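Local structure of D-mannonate dehydratase (Streptococcus suis, 3BDK) at residues Pro119-Phe125 and Gly213-His219; Met126-Thr132 and Ile227-Arg232; Asp330-Trp336 and Gly344-Arg350. The protein probably catalyses the dehydration of D-mannonate to 2-dehydro-3-deoxy-D-gluconate and water, using ferrous iron or manganese as cofactor. One frame throughout, in Å; residues are numbered along the deposited sequence.

Contact 1 of 3, residues Pro119-Phe125 and Gly213-His219; sequences PVVCYNF and GVKMAIH. With MN (manganese (II) ion), chain D.
Val121 and Met216 meet at the middle of two neighbouring parallel strands, 120-123 and 215-218, whose axes come within 4.7 Å and are inclined by 25°. Here the backbone ladder is regular: Lys215 N donates to Pro119 O, Val121 N to Lys215 O at 2.9 Å, and Ala217 N to Val121 O. Further along it slackens, Tyr123 N reaching Ala217 O only through a weak bond of 3.4 Å, before His219 N closes on Tyr123 O at 2.8 Å.

Packing is dense on the face carrying Val121, Tyr123, Met216 and Ile218. Val121 CG2 presses on Val214 CG1, while the bent Met216 chain lies alongside Val121 and brings Met216 SD to 3.8 Å from Val121 CB. The Tyr123 side chain stands between its own backbone N and carbonyl carbon (chi1 68°), which turns the ring back over the partner strand; Ile218 CA then sits over one face in a CH-pi contact, 4.2 Å from the centroid. Ile218 CD1 carries the layer on to Phe125 CB.

The Gly213 end is looser: that residue is exposed, Pro119 takes part through its carbonyl, and the Lys215 chain leads off from the contact. At the other end Cys122 SG approaches the His219 ring at its edge, and His219 NE2 binds manganese at 2.5 Å, with His286 and Asp330 as further protein ligands. Both strands belong to the xylose isomerase-like TIM barrel, held between strands 79-84 and 252-257, with helices 99-114 and 191-210 packed on the Tyr123 face and Phe284 of strand 282-286 touching Val120 and Cys122.

Contact 2 of 3, residues Met126-Thr132 and Ile227-Arg232; sequences MPVFDWT and IFGLPR. With DNO (D-mannose), chain C.
Arg232 brings its guanidinium group to Pro127 O, where NH2 donates at 3.1 Å with the acceptor close to the guanidinium plane and NH1 adds a weak bond of 3.3 Å. The same NH2 also gives an almost straight bond to Pro231 O (174°), so a single nitrogen joins the carbonyls of both segments. Met126 CG lies over the centre of one guanidinium face, 3.8 Å from CZ, and Phe129 stands nearly perpendicular to the group with NH1 at its ring edge.

Beyond this polar centre, Leu230 crosses Val128 at about a right angle, its CD2 3.5 Å from Val128 CG2, and its CD1 touches Phe129 CE1. Thr132 OG1 and Ile227 CD1 meet tip to tip. These two loops follow strands 120-123 and 215-218 of the TIM barrel, and a type I' turn from Ile227 to Leu230, closed by Leu230 N to Ile227 O, shapes the second.

On the sugar side of the first loop, Trp131 NE1 lies 2.9 Å from D-mannose O4, which is near the indole plane, and Asp130 OD1 is equally close to O6. Asn124 ND2 holds Asp130 OD2, while Tyr185 of helix 176-187 packs against Pro127, Val128 and Leu230.

Contact 3 of 3, residues Asp330-Trp336 and Gly344-Arg350; sequences DHGRRIW and GYGLYDR. With MN (manganese (II) ion), chain D; DNO (D-mannose), chain C.
Asp349 and Arg333 make the main polar link of a buried loop-to-helix contact, in which the loop after strand 327-328 folds against the start of helix 348-368. Arg333 N donates to Asp349 OD2 at 2.7 Å, meeting the anti side of the carboxylate. Arg333 NH1 forms a salt bridge with OD1 at 2.8 Å, from above the carboxylate plane. Both oxygens are thereby used by one arginine, the Asp349 side chain extending anti to its backbone N (chi1 -157°) to reach it. Arg333 NH2 also forms a salt bridge with Asp142 of the same chain and a hydrogen bond to Ala41 O of the second subunit.

Gly332 N bonds Gly344 O, and His331 CA touches the same carbonyl. A water receives Arg350 N and donates to Arg333 O, with a weak bond to Gly346 O.

This is the metal-binding end of the TIM barrel, beyond its last strand. Asp330 OD2 binds manganese at 2.5 Å, as does D-mannose O2 at 2.4 Å, while Arg328 forms a salt bridge with Asp330 OD1. Tyr345 OH is hydrogen-bonded to sugar O3, at a modelled 2.4 Å so short that the exact length is doubtful; either could be the donor. Its CE1 lies over the rim of one His331 face, and sugar O1 is at that ring's edge. Behind Tyr345, Arg350 NE and NH2 grip the carbonyls of Tyr345 and Gly346, with Tyr345 CD2 over the centre of one face of the Arg350 guanidinium.

Away from the sugar, Trp336 CE3 comes over the Tyr348 ring, 3.5 Å from CG, with the planes at 42°. Ile335 CD1 touches Tyr348 CB, and Tyr348 also meets Tyr348 of the second subunit.

Overall arrangement
Contact 1 is the deepest of the three, its centre about 9 Å from the centre of the chain, and joins barrel strands by backbone bonds and apolar side chains. Contacts 2 and 3, with centres about 16 Å from it, are also largely buried but are built mainly from loops, so side-chain charge does more of the work: an arginine on carbonyl oxygens in 126-132/227-232, an arginine-aspartate pair in 330-336/344-350. The segments of contact 2 lie in the loops that follow the two strands of contact 1, and Asn124 to Asp130 ties them. Contacts 1 and 3 share manganese through His219 and Asp330; contacts 2 and 3 do not touch, but both reach the sugar. Contact 3 alone reaches the second subunit.

Contact 1 of 3, residues Pro119-Phe125 and Gly213-His219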
loop_
_atom_site.group_PDB
_atom_site.type_symbol
_atom_site.label_atom_id
_atom_site.label_comp_id
_atom_site.label_asym_id
_atom_site.label_seq_id
_atom_site.Cartn_x
_atom_site.Cartn_y
_atom_site.Cartn_z
ATOM N N PRO A 119 17.801 -5.144 -18.932
ATOM C CA PRO A 119 17.419 -6.425 -19.555
ATOM C C PRO A 119 16.013 -6.562 -20.182
ATOM O O PRO A 119 15.679 -7.640 -20.687
ATOM C CB PRO A 119 17.544 -7.414 -18.394
ATOM C CG PRO A 119 17.429 -6.586 -17.141
ATOM C CD PRO A 119 17.426 -5.131 -17.507
ATOM N N VAL A 120 15.199 -5.510 -20.161
ATOM C CA VAL A 120 13.848 -5.597 -20.720
ATOM C C VAL A 120 13.420 -4.319 -21.429
ATOM O O VAL A 120 13.699 -3.209 -20.952
ATOM C CB VAL A 120 12.780 -5.984 -19.653
ATOM C CG1 VAL A 120 11.374 -5.854 -20.218
ATOM C CG2 VAL A 120 12.999 -7.416 -19.130
ATOM N N VAL A 121 12.748 -4.488 -22.574
ATOM C CA VAL A 121 12.165 -3.367 -23.322
ATOM C C VAL A 121 10.682 -3.620 -23.649
ATOM O O VAL A 121 10.358 -4.512 -24.438
ATOM C CB VAL A 121 12.952 -3.067 -24.630
ATOM C CG1 VAL A 121 12.284 -1.960 -25.414
ATOM C CG2 VAL A 121 14.383 -2.676 -24.322
ATOM N N CYS A 122 9.804 -2.847 -23.008
ATOM C CA CYS A 122 8.379 -2.799 -23.333
ATOM C C CYS A 122 8.170 -1.882 -24.557
ATOM O O CYS A 122 9.016 -1.034 -24.852
ATOM C CB CYS A 122 7.562 -2.327 -22.105
ATOM S SG CYS A 122 5.710 -2.078 -22.337
ATOM N N TYR A 123 7.054 -2.083 -25.267
ATOM C CA TYR A 123 6.700 -1.340 -26.496
ATOM C C TYR A 123 5.340 -1.874 -26.959
ATOM O O TYR A 123 4.976 -2.998 -26.602
ATOM C CB TYR A 123 7.732 -1.592 -27.609
ATOM C CG TYR A 123 7.671 -3.015 -28.086
ATOM C CD1 TYR A 123 7.029 -3.350 -29.286
ATOM C CD2 TYR A 123 8.183 -4.040 -27.301
ATOM C CE1 TYR A 123 6.929 -4.674 -29.688
ATOM C CE2 TYR A 123 8.093 -5.364 -27.703
ATOM C CZ TYR A 123 7.463 -5.672 -28.893
ATOM O OH TYR A 123 7.394 -6.991 -29.267
ATOM N N ASN A 124 4.611 -1.109 -27.772
ATOM C CA ASN A 124 3.313 -1.572 -28.314
ATOM C C ASN A 124 3.255 -1.699 -29.834
ATOM O O ASN A 124 4.185 -1.303 -30.527
ATOM C CB ASN A 124 2.161 -0.679 -27.839
ATOM C CG ASN A 124 1.974 0.546 -28.699
ATOM O OD1 ASN A 124 1.823 0.451 -29.912
ATOM N ND2 ASN A 124 1.965 1.712 -28.071
ATOM N N PHE A 125 2.148 -2.247 -30.335
ATOM C CA PHE A 125 1.873 -2.312 -31.771
ATOM C C PHE A 125 0.416 -1.926 -32.030
ATOM O O PHE A 125 -0.395 -2.724 -32.509
ATOM C CB PHE A 125 2.202 -3.695 -32.336
ATOM C CG PHE A 125 2.798 -3.657 -33.716
ATOM C CD1 PHE A 125 4.176 -3.537 -33.890
ATOM C CD2 PHE A 125 1.981 -3.722 -34.848
ATOM C CE1 PHE A 125 4.732 -3.499 -35.171
ATOM C CE2 PHE A 125 2.528 -3.691 -36.131
ATOM C CZ PHE A 125 3.904 -3.580 -36.292
ATOM N N GLY A 213 21.307 -9.276 -25.236
ATOM C CA GLY A 213 20.822 -9.753 -23.928
ATOM C C GLY A 213 19.408 -9.308 -23.538
ATOM O O GLY A 213 18.766 -9.930 -22.669
ATOM N N VAL A 214 18.945 -8.234 -24.181
ATOM C CA VAL A 214 17.670 -7.557 -23.918
ATOM C C VAL A 214 16.441 -8.390 -24.299
ATOM O O VAL A 214 16.366 -8.890 -25.422
ATOM C CB VAL A 214 17.609 -6.241 -24.741
ATOM C CG1 VAL A 214 16.281 -5.536 -24.558
ATOM C CG2 VAL A 214 18.760 -5.314 -24.384
ATOM N N LYS A 215 15.477 -8.525 -23.380
ATOM C CA LYS A 215 14.211 -9.239 -23.671
ATOM C C LYS A 215 13.064 -8.282 -24.011
ATOM O O LYS A 215 12.813 -7.304 -23.284
ATOM C CB LYS A 215 13.763 -10.138 -22.507
ATOM C CG LYS A 215 14.817 -11.057 -21.947
ATOM C CD LYS A 215 14.219 -12.033 -20.947
ATOM C CE LYS A 215 15.192 -12.282 -19.791
ATOM N NZ LYS A 215 14.822 -13.481 -18.976
ATOM N N MET A 216 12.372 -8.563 -25.111
ATOM C CA MET A 216 11.279 -7.713 -25.567
ATOM C C MET A 216 9.956 -8.128 -24.932
ATOM O O MET A 216 9.713 -9.313 -24.701
ATOM C CB MET A 216 11.167 -7.755 -27.092
ATOM C CG MET A 216 12.456 -7.404 -27.818
ATOM S SD MET A 216 13.119 -5.802 -27.324
ATOM C CE MET A 216 12.090 -4.697 -28.287
ATOM N N ALA A 217 9.104 -7.147 -24.654
ATOM C CA ALA A 217 7.859 -7.393 -23.936
ATOM C C ALA A 217 6.763 -6.436 -24.390
ATOM O O ALA A 217 6.810 -5.240 -24.102
ATOM C CB ALA A 217 8.080 -7.277 -22.436
ATOM N N ILE A 218 5.776 -6.970 -25.102
ATOM C CA ILE A 218 4.831 -6.142 -25.843
ATOM C C ILE A 218 3.649 -5.737 -24.968
ATOM O O ILE A 218 2.911 -6.588 -24.471
ATOM C CB ILE A 218 4.305 -6.869 -27.094
ATOM C CG1 ILE A 218 3.337 -5.970 -27.866
ATOM C CG2 ILE A 218 3.632 -8.177 -26.708
ATOM C CD1 ILE A 218 3.164 -6.527 -30.264
ATOM N N HIS A 219 3.475 -4.432 -24.785
ATOM C CA HIS A 219 2.317 -3.907 -24.071
ATOM C C HIS A 219 1.030 -4.158 -24.850
ATOM O O HIS A 219 0.905 -3.756 -26.007
ATOM C CB HIS A 219 2.487 -2.410 -23.805
ATOM C CG HIS A 219 1.593 -1.884 -22.725
ATOM N ND1 HIS A 219 0.293 -1.490 -22.960
ATOM C CD2 HIS A 219 1.813 -1.687 -21.403
ATOM C CE1 HIS A 219 -0.249 -1.073 -21.830
ATOM N NE2 HIS A 219 0.651 -1.182 -20.871
HETATM MN MN MN D . 0.667 0.503 -19.053
#

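Contact 2 of 3, residues Met126-Thr132 and Ile227-Arg232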
loop_
_atom_site.group_PDB
_atom_site.type_symbol
_atom_site.label_atom_id
_atom_site.label_comp_id
_atom_site.label_asym_id
_atom_site.label_seq_id
_atom_site.Cartn_x
_atom_site.Cartn_y
_atom_site.Cartn_z
ATOM N N MET A 126 0.109 -0.676 -31.709
ATOM C CA MET A 126 -1.237 -0.190 -31.668
ATOM C C MET A 126 -1.364 0.988 -32.609
ATOM O O MET A 126 -0.813 2.062 -32.361
ATOM C CB MET A 126 -1.583 0.231 -30.245
ATOM C CG MET A 126 -3.048 0.043 -29.862
ATOM S SD MET A 126 -3.466 0.743 -28.243
ATOM C CE MET A 126 -2.026 0.247 -27.278
ATOM N N PRO A 127 -2.089 0.795 -33.709
ATOM C CA PRO A 127 -2.296 1.872 -34.652
ATOM C C PRO A 127 -2.730 3.133 -33.939
ATOM O O PRO A 127 -3.497 3.047 -32.978
ATOM C CB PRO A 127 -3.444 1.355 -35.501
ATOM C CG PRO A 127 -3.285 -0.121 -35.472
ATOM C CD PRO A 127 -2.731 -0.461 -34.139
ATOM N N VAL A 128 -2.196 4.271 -34.391
ATOM C CA VAL A 128 -2.653 5.615 -34.052
ATOM C C VAL A 128 -2.378 6.075 -32.611
ATOM O O VAL A 128 -1.511 6.919 -32.391
ATOM C CB VAL A 128 -4.140 5.838 -34.432
ATOM C CG1 VAL A 128 -4.462 7.316 -34.448
ATOM C CG2 VAL A 128 -4.438 5.255 -35.786
ATOM N N PHE A 129 -3.119 5.539 -31.643
ATOM C CA PHE A 129 -2.990 5.930 -30.236
ATOM C C PHE A 129 -2.377 4.791 -29.440
ATOM O O PHE A 129 -2.436 3.645 -29.878
ATOM C CB PHE A 129 -4.363 6.234 -29.624
ATOM C CG PHE A 129 -5.282 7.015 -30.522
ATOM C CD1 PHE A 129 -6.220 6.359 -31.312
ATOM C CD2 PHE A 129 -5.218 8.403 -30.568
ATOM C CE1 PHE A 129 -7.080 7.075 -32.152
ATOM C CE2 PHE A 129 -6.064 9.123 -31.402
ATOM C CZ PHE A 129 -7.001 8.455 -32.199
ATOM N N ASP A 130 -1.819 5.106 -28.263
ATOM C CA ASP A 130 -1.337 4.070 -27.342
ATOM C C ASP A 130 -2.326 3.727 -26.225
ATOM O O ASP A 130 -2.128 2.774 -25.458
ATOM C CB ASP A 130 -0.006 4.476 -26.744
ATOM C CG ASP A 130 1.016 4.803 -27.796
ATOM O OD1 ASP A 130 1.801 5.759 -27.551
ATOM O OD2 ASP A 130 1.022 4.114 -28.859
ATOM N N TRP A 131 -3.382 4.518 -26.144
ATOM C CA TRP A 131 -4.495 4.255 -25.251
ATOM C C TRP A 131 -5.581 5.270 -25.579
ATOM O O TRP A 131 -5.334 6.266 -26.265
ATOM C CB TRP A 131 -4.064 4.366 -23.782
ATOM C CG TRP A 131 -3.396 5.668 -23.454
ATOM C CD1 TRP A 131 -2.068 5.941 -23.518
ATOM C CD2 TRP A 131 -4.032 6.885 -23.037
ATOM N NE1 TRP A 131 -1.827 7.246 -23.157
ATOM C CE2 TRP A 131 -3.014 7.851 -22.862
ATOM C CE3 TRP A 131 -5.364 7.254 -22.794
ATOM C CZ2 TRP A 131 -3.280 9.163 -22.443
ATOM C CZ3 TRP A 131 -5.628 8.573 -22.381
ATOM C CH2 TRP A 131 -4.590 9.502 -22.211
ATOM N N THR A 132 -6.780 5.020 -25.080
ATOM C CA THR A 132 -7.896 5.913 -25.296
ATOM C C THR A 132 -8.732 5.901 -24.029
ATOM O O THR A 132 -9.105 4.834 -23.528
ATOM C CB THR A 132 -8.720 5.417 -26.482
ATOM O OG1 THR A 132 -7.910 5.448 -27.661
ATOM C CG2 THR A 132 -9.979 6.260 -26.703
ATOM N N ILE A 227 -11.454 0.407 -31.769
ATOM C CA ILE A 227 -12.141 1.691 -31.587
ATOM C C ILE A 227 -12.113 2.435 -32.900
ATOM O O ILE A 227 -11.179 2.269 -33.684
ATOM C CB ILE A 227 -11.472 2.604 -30.538
ATOM C CG1 ILE A 227 -9.980 2.805 -30.870
ATOM C CG2 ILE A 227 -11.743 2.084 -29.127
ATOM C CD1 ILE A 227 -9.066 3.348 -29.714
ATOM N N PHE A 228 -13.134 3.254 -33.142
ATOM C CA PHE A 228 -13.105 4.178 -34.262
ATOM C C PHE A 228 -12.743 3.453 -35.566
ATOM O O PHE A 228 -12.012 4.000 -36.420
ATOM C CB PHE A 228 -12.052 5.260 -33.996
ATOM C CG PHE A 228 -12.294 6.060 -32.757
ATOM C CD1 PHE A 228 -13.559 6.580 -32.481
ATOM C CD2 PHE A 228 -11.241 6.357 -31.907
ATOM C CE1 PHE A 228 -13.779 7.351 -31.369
ATOM C CE2 PHE A 228 -11.435 7.132 -30.792
ATOM C CZ PHE A 228 -12.698 7.629 -30.506
ATOM N N GLY A 229 -13.209 2.214 -35.696
ATOM C CA GLY A 229 -12.913 1.401 -36.877
ATOM C C GLY A 229 -11.449 1.104 -37.145
ATOM O O GLY A 229 -11.117 0.564 -38.200
ATOM N N LEU A 230 -10.572 1.442 -36.202
ATOM C CA LEU A 230 -9.160 1.080 -36.298
ATOM C C LEU A 230 -8.929 -0.345 -35.834
ATOM O O LEU A 230 -9.604 -0.799 -34.924
ATOM C CB LEU A 230 -8.321 1.962 -35.407
ATOM C CG LEU A 230 -8.179 3.439 -35.651
ATOM C CD1 LEU A 230 -7.499 4.044 -34.401
ATOM C CD2 LEU A 230 -7.374 3.646 -36.915
ATOM N N PRO A 231 -7.955 -1.055 -36.432
ATOM C CA PRO A 231 -7.731 -2.441 -36.043
ATOM C C PRO A 231 -6.847 -2.593 -34.779
ATOM O O PRO A 231 -6.012 -1.718 -34.504
ATOM C CB PRO A 231 -7.041 -3.016 -37.280
ATOM C CG PRO A 231 -6.227 -1.907 -37.760
ATOM C CD PRO A 231 -7.026 -0.648 -37.503
ATOM N N ARG A 232 -7.060 -3.672 -34.015
ATOM C CA ARG A 232 -6.230 -4.009 -32.863
ATOM C C ARG A 232 -6.029 -5.496 -32.869
ATOM O O ARG A 232 -6.965 -6.233 -33.161
ATOM C CB ARG A 232 -6.901 -3.625 -31.553
ATOM C CG ARG A 232 -6.582 -2.232 -31.038
ATOM C CD ARG A 232 -7.428 -1.135 -31.703
ATOM N NE ARG A 232 -7.114 0.169 -31.122
ATOM C CZ ARG A 232 -6.269 1.067 -31.639
ATOM N NH1 ARG A 232 -6.055 2.221 -31.004
ATOM N NH2 ARG A 232 -5.640 0.841 -32.788
HETATM C C1 DNO C . -1.105 3.766 -21.143
HETATM C C2 DNO C . 0.132 3.891 -20.239
HETATM C C3 DNO C . 1.086 5.076 -20.590
HETATM C C4 DNO C . 1.696 5.239 -22.021
HETATM C C5 DNO C . 2.154 3.975 -22.810
HETATM C C6 DNO C . 3.291 4.350 -23.769
HETATM O O1 DNO C . -2.026 3.005 -20.841
HETATM O O2 DNO C . 0.836 2.638 -20.178
HETATM O O3 DNO C . 2.180 5.052 -19.678
HETATM O O4 DNO C . 0.823 6.049 -22.819
HETATM O O5 DNO C . 2.616 2.906 -21.969
HETATM O O6 DNO C . 2.753 4.586 -25.073
#

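Contact 3 of 3, residues Asp330-Trp336 and Gly344-Arg350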
loop_
_atom_site.group_PDB
_atom_site.type_symbol
_atom_site.label_atom_id
_atom_site.label_comp_id
_atom_site.label_asym_id
_atom_site.label_seq_id
_atom_site.Cartn_x
_atom_site.Cartn_y
_atom_site.Cartn_z
ATOM N N ASP A 330 0.822 -0.023 -12.313
ATOM C CA ASP A 330 0.418 0.946 -13.326
ATOM C C ASP A 330 -0.452 2.043 -12.723
ATOM O O ASP A 330 -0.400 2.300 -11.520
ATOM C CB ASP A 330 -0.327 0.249 -14.465
ATOM C CG ASP A 330 0.206 0.636 -15.831
ATOM O OD1 ASP A 330 0.730 1.761 -15.970
ATOM O OD2 ASP A 330 0.101 -0.186 -16.766
ATOM N N HIS A 331 -1.252 2.687 -13.567
ATOM C CA HIS A 331 -1.926 3.924 -13.191
ATOM C C HIS A 331 -2.437 3.859 -11.755
ATOM O O HIS A 331 -2.740 2.782 -11.242
ATOM C CB HIS A 331 -3.084 4.215 -14.148
ATOM C CG HIS A 331 -2.710 4.121 -15.594
ATOM N ND1 HIS A 331 -2.191 2.974 -16.156
ATOM C CD2 HIS A 331 -2.780 5.032 -16.594
ATOM C CE1 HIS A 331 -1.958 3.182 -17.440
ATOM N NE2 HIS A 331 -2.306 4.422 -17.731
ATOM N N GLY A 332 -2.530 5.018 -11.112
ATOM C CA GLY A 332 -3.259 5.143 -9.865
ATOM C C GLY A 332 -4.363 6.179 -9.939
ATOM O O GLY A 332 -4.420 6.974 -10.877
ATOM N N ARG A 333 -5.245 6.169 -8.945
ATOM C CA ARG A 333 -6.252 7.215 -8.803
ATOM C C ARG A 333 -5.607 8.565 -8.515
ATOM O O ARG A 333 -4.470 8.634 -8.045
ATOM C CB ARG A 333 -7.243 6.856 -7.693
ATOM C CG ARG A 333 -7.934 5.517 -7.886
ATOM C CD ARG A 333 -7.874 4.677 -6.621
ATOM N NE ARG A 333 -8.710 5.229 -5.558
ATOM C CZ ARG A 333 -8.309 5.393 -4.302
ATOM N NH1 ARG A 333 -7.079 5.047 -3.946
ATOM N NH2 ARG A 333 -9.137 5.902 -3.400
ATOM N N ARG A 334 -6.339 9.637 -8.798
ATOM C CA ARG A 334 -5.983 10.961 -8.301
ATOM C C ARG A 334 -6.521 11.185 -6.892
ATOM O O ARG A 334 -7.699 11.491 -6.708
ATOM C CB ARG A 334 -6.509 12.046 -9.242
ATOM C CG ARG A 334 -5.974 13.438 -8.946
ATOM C CD ARG A 334 -6.582 14.473 -9.880
ATOM N NE ARG A 334 -6.138 14.292 -11.259
ATOM C CZ ARG A 334 -4.873 14.387 -11.656
ATOM N NH1 ARG A 334 -3.920 14.662 -10.776
ATOM N NH2 ARG A 334 -4.561 14.208 -12.932
ATOM N N ILE A 335 -5.650 11.029 -5.900
ATOM C CA ILE A 335 -6.020 11.281 -4.506
ATOM C C ILE A 335 -5.084 12.266 -3.793
ATOM O O ILE A 335 -3.934 12.452 -4.195
ATOM C CB ILE A 335 -6.228 9.986 -3.655
ATOM C CG1 ILE A 335 -4.942 9.538 -2.949
ATOM C CG2 ILE A 335 -6.893 8.871 -4.460
ATOM C CD1 ILE A 335 -3.996 8.786 -3.751
ATOM N N TRP A 336 -5.616 12.892 -2.740
ATOM C CA TRP A 336 -4.868 13.753 -1.826
ATOM C C TRP A 336 -4.317 15.015 -2.483
ATOM O O TRP A 336 -3.200 15.423 -2.183
ATOM C CB TRP A 336 -3.724 12.999 -1.135
ATOM C CG TRP A 336 -4.074 11.712 -0.499
ATOM C CD1 TRP A 336 -5.301 11.308 -0.060
ATOM C CD2 TRP A 336 -3.163 10.652 -0.174
ATOM N NE1 TRP A 336 -5.217 10.054 0.495
ATOM C CE2 TRP A 336 -3.915 9.628 0.438
ATOM C CE3 TRP A 336 -1.784 10.466 -0.359
ATOM C CZ2 TRP A 336 -3.342 8.431 0.852
ATOM C CZ3 TRP A 336 -1.215 9.287 0.055
ATOM C CH2 TRP A 336 -1.993 8.279 0.653
ATOM N N GLY A 344 -2.325 8.645 -15.402
ATOM C CA GLY A 344 -2.553 8.050 -14.085
ATOM C C GLY A 344 -1.260 7.954 -13.323
ATOM O O GLY A 344 -0.977 6.952 -12.670
ATOM N N TYR A 345 -0.478 9.019 -13.390
ATOM C CA TYR A 345 0.911 8.906 -12.999
ATOM C C TYR A 345 1.379 9.666 -11.771
ATOM O O TYR A 345 2.565 9.619 -11.451
ATOM C CB TYR A 345 1.823 9.119 -14.215
ATOM C CG TYR A 345 1.906 7.864 -15.068
ATOM C CD1 TYR A 345 1.098 7.704 -16.190
ATOM C CD2 TYR A 345 2.763 6.821 -14.719
ATOM C CE1 TYR A 345 1.159 6.555 -16.950
ATOM C CE2 TYR A 345 2.828 5.668 -15.471
ATOM C CZ TYR A 345 2.026 5.541 -16.581
ATOM O OH TYR A 345 2.093 4.399 -17.329
ATOM N N GLY A 346 0.462 10.300 -11.042
ATOM C CA GLY A 346 0.805 10.814 -9.715
ATOM C C GLY A 346 1.446 9.750 -8.835
ATOM O O GLY A 346 1.367 8.546 -9.132
ATOM N N LEU A 347 2.070 10.185 -7.744
ATOM C CA LEU A 347 2.888 9.296 -6.924
ATOM C C LEU A 347 2.089 8.469 -5.932
ATOM O O LEU A 347 2.440 7.325 -5.646
ATOM C CB LEU A 347 3.965 10.105 -6.198
ATOM C CG LEU A 347 4.698 9.510 -4.985
ATOM C CD1 LEU A 347 5.731 8.492 -5.389
ATOM C CD2 LEU A 347 5.343 10.635 -4.219
ATOM N N TYR A 348 0.998 9.037 -5.430
ATOM C CA TYR A 348 0.309 8.502 -4.246
ATOM C C TYR A 348 -0.348 7.149 -4.430
ATOM O O TYR A 348 0.133 6.143 -3.886
ATOM C CB TYR A 348 -0.689 9.513 -3.711
ATOM C CG TYR A 348 -0.081 10.869 -3.435
ATOM C CD1 TYR A 348 1.197 10.985 -2.887
ATOM C CD2 TYR A 348 -0.794 12.027 -3.693
ATOM C CE1 TYR A 348 1.759 12.218 -2.611
ATOM C CE2 TYR A 348 -0.242 13.284 -3.429
ATOM C CZ TYR A 348 1.039 13.362 -2.881
ATOM O OH TYR A 348 1.592 14.591 -2.619
ATOM N N ASP A 349 -1.422 7.101 -5.207
ATOM C CA ASP A 349 -2.104 5.812 -5.434
ATOM C C ASP A 349 -1.188 4.769 -6.077
ATOM O O ASP A 349 -1.284 3.581 -5.799
ATOM C CB ASP A 349 -3.390 5.975 -6.234
ATOM C CG ASP A 349 -4.353 4.831 -6.003
ATOM O OD1 ASP A 349 -4.460 4.379 -4.837
ATOM O OD2 ASP A 349 -5.006 4.380 -6.981
ATOM N N ARG A 350 -0.267 5.230 -6.910
ATOM C CA ARG A 350 0.724 4.345 -7.482
ATOM C C ARG A 350 1.496 3.676 -6.337
ATOM O O ARG A 350 1.581 2.449 -6.260
ATOM C CB ARG A 350 1.620 5.146 -8.402
ATOM C CG ARG A 350 1.816 4.524 -9.759
ATOM C CD ARG A 350 1.719 5.548 -10.910
ATOM N NE ARG A 350 2.573 6.738 -10.778
ATOM C CZ ARG A 350 3.898 6.757 -10.943
ATOM N NH1 ARG A 350 4.564 5.643 -11.214
ATOM N NH2 ARG A 350 4.565 7.894 -10.823
HETATM MN MN MN D . 0.667 0.503 -19.053
HETATM C C1 DNO C . -1.105 3.766 -21.143
HETATM C C2 DNO C . 0.132 3.891 -20.239
HETATM C C3 DNO C . 1.086 5.076 -20.590
HETATM C C4 DNO C . 1.696 5.239 -22.021
HETATM C C5 DNO C . 2.154 3.975 -22.810
HETATM C C6 DNO C . 3.291 4.350 -23.769
HETATM O O1 DNO C . -2.026 3.005 -20.841
HETATM O O2 DNO C . 0.836 2.638 -20.178
HETATM O O3 DNO C . 2.180 5.052 -19.678
HETATM O O4 DNO C . 0.823 6.049 -22.819
HETATM O O5 DNO C . 2.616 2.906 -21.969
HETATM O O6 DNO C . 2.753 4.586 -25.073
HETATM O O HOH W 1 -1.525 7.914 -8.237
#